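Local atomic coordinates of ABC transporter, substrate binding protein (Agrobacterium tumefaciens, PDB entry 3C9H), a protein that probably captures a solute in the periplasm and delivers it to an ABC transporter, and also binds a magnesium ion. Residues Met285-Glu288 / Gly289-Met293. Sequence-based numbering, arbitrary orientation.
Sequences MSKE and GQTIM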
loop_
_atom_site.group_PDB
_atom_site.type_symbol
_atom_site.label_atom_id
_atom_site.label_comp_id
_atom_site.label_asym_id
_atom_site.label_seq_id
_atom_site.Cartn_x
_atom_site.Cartn_y
_atom_site.Cartn_z
ATOM N N MET A 285 8.341 -14.019 -2.769
ATOM C CA MET A 285 7.616 -14.628 -3.899
ATOM C C MET A 285 7.281 -16.100 -3.632
ATOM O O MET A 285 6.404 -16.662 -4.305
ATOM C CB MET A 285 8.453 -14.542 -5.190
ATOM C CG MET A 285 8.640 -13.125 -5.794
ATOM S SD MET A 285 9.784 -13.083 -7.208
ATOM C CE MET A 285 8.673 -13.669 -8.493
ATOM N N SER A 286 7.978 -16.698 -2.656
ATOM C CA SER A 286 7.928 -18.139 -2.363
ATOM C C SER A 286 6.562 -18.566 -1.798
ATOM O O SER A 286 5.838 -17.750 -1.228
ATOM C CB SER A 286 9.041 -18.533 -1.363
ATOM O OG SER A 286 8.780 -18.067 -0.034
ATOM N N LYS A 287 6.228 -19.844 -1.932
ATOM C CA LYS A 287 5.021 -20.370 -1.281
ATOM C C LYS A 287 5.024 -20.057 0.210
ATOM O O LYS A 287 4.008 -19.584 0.735
ATOM C CB LYS A 287 4.852 -21.873 -1.520
ATOM C CG LYS A 287 3.479 -22.384 -1.139
ATOM C CD LYS A 287 3.363 -23.879 -1.371
ATOM C CE LYS A 287 1.974 -24.385 -1.003
ATOM N NZ LYS A 287 1.765 -25.766 -1.545
ATOM N N GLU A 288 6.159 -20.280 0.880
ATOM C CA GLU A 288 6.293 -20.011 2.314
ATOM C C GLU A 288 6.019 -18.546 2.656
ATOM O O GLU A 288 5.215 -18.254 3.525
ATOM C CB GLU A 288 7.686 -20.407 2.855
ATOM C CG GLU A 288 7.778 -20.364 4.414
ATOM C CD GLU A 288 9.217 -20.384 4.992
ATOM O OE1 GLU A 288 10.159 -20.897 4.326
ATOM O OE2 GLU A 288 9.399 -19.884 6.139
ATOM N N GLY A 289 6.705 -17.635 1.974
ATOM C CA GLY A 289 6.568 -16.222 2.246
ATOM C C GLY A 289 5.161 -15.714 1.967
ATOM O O GLY A 289 4.567 -15.015 2.782
ATOM N N GLN A 290 4.626 -16.101 0.815
ATOM C CA GLN A 290 3.265 -15.719 0.430
ATOM C C GLN A 290 2.190 -16.306 1.348
ATOM O O GLN A 290 1.139 -15.690 1.537
ATOM C CB GLN A 290 3.008 -16.109 -1.033
ATOM C CG GLN A 290 3.835 -15.299 -2.044
ATOM C CD GLN A 290 3.181 -14.001 -2.512
ATOM O OE1 GLN A 290 3.814 -12.930 -2.476
ATOM N NE2 GLN A 290 1.926 -14.076 -2.938
ATOM N N THR A 291 2.450 -17.484 1.927
ATOM C CA THR A 291 1.524 -18.083 2.902
ATOM C C THR A 291 1.521 -17.313 4.243
ATOM O O THR A 291 0.469 -17.151 4.868
ATOM C CB THR A 291 1.796 -19.595 3.117
ATOM O OG1 THR A 291 1.704 -20.273 1.870
ATOM C CG2 THR A 291 0.777 -20.223 4.079
ATOM N N ILE A 292 2.684 -16.829 4.668
ATOM C CA ILE A 292 2.777 -15.961 5.863
ATOM C C ILE A 292 1.958 -14.696 5.675
ATOM O O ILE A 292 1.168 -14.330 6.550
ATOM C CB ILE A 292 4.237 -15.599 6.239
ATOM C CG1 ILE A 292 5.015 -16.858 6.654
ATOM C CG2 ILE A 292 4.255 -14.540 7.362
ATOM C CD1 ILE A 292 6.569 -16.682 6.651
ATOM N N MET A 293 2.118 -14.028 4.540
ATOM C CA MET A 293 1.272 -12.855 4.202
ATOM C C MET A 293 -0.242 -13.158 4.293
ATOM O O MET A 293 -1.003 -12.505 5.018
ATOM C CB MET A 293 1.516 -12.428 2.759
ATOM C CG MET A 293 2.702 -11.553 2.465
ATOM S SD MET A 293 2.830 -11.394 0.637
ATOM C CE MET A 293 4.543 -10.903 0.521
#
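Ser286 lays its hydroxyl over the first turn of helix 287-296, where OG lies 2.9 Å from Gly289 N and accepts its N-H along a nearly straight line (165°). OG sits between the backbone N and the carbonyl carbon of its own residue, which turns it back over the amide of the helix's third residue. Serine suits this N-cap because a short side chain ending in an oxygen replaces the carbonyl that a preceding turn would have supplied. The same hydroxyl donates a hydrogen bond to Phe283 O, in the last turn of helix 274-285, so the residue that breaks helical geometry there ties the old helix to the new one. Its carbonyl opens the regular bonding, Gln290 N reaching Ser286 O at 2.9 Å. This junction between two consecutive helices belongs to a periplasmic binding protein fold and lies away from the magnesium site. Gly289, buried and without a side chain, lets the capping hydroxyl come close, its CA 3.7 Å from Ser286 OG. The next carbonyl along, Lys287 O, is gripped twice, by Thr291 N and by the threonine hydroxyl, the two donors arriving from opposite faces of the carbonyl plane. Thr291 OG1 lies 2.7 Å from Lys287 O, 37° out of that plane; chi1 of -57° turns OG1 back toward the preceding turn, letting threonine satisfy its polar branch within the helix. Lys287 runs extended alongside Thr291, its long chain suiting an exposed face. Ile292 N bonds to Glu288 O, which brings Ile292 CG1 within 3.4 Å of Glu288 O; its aliphatic branches also meet Phe283, Pro49 and Met50.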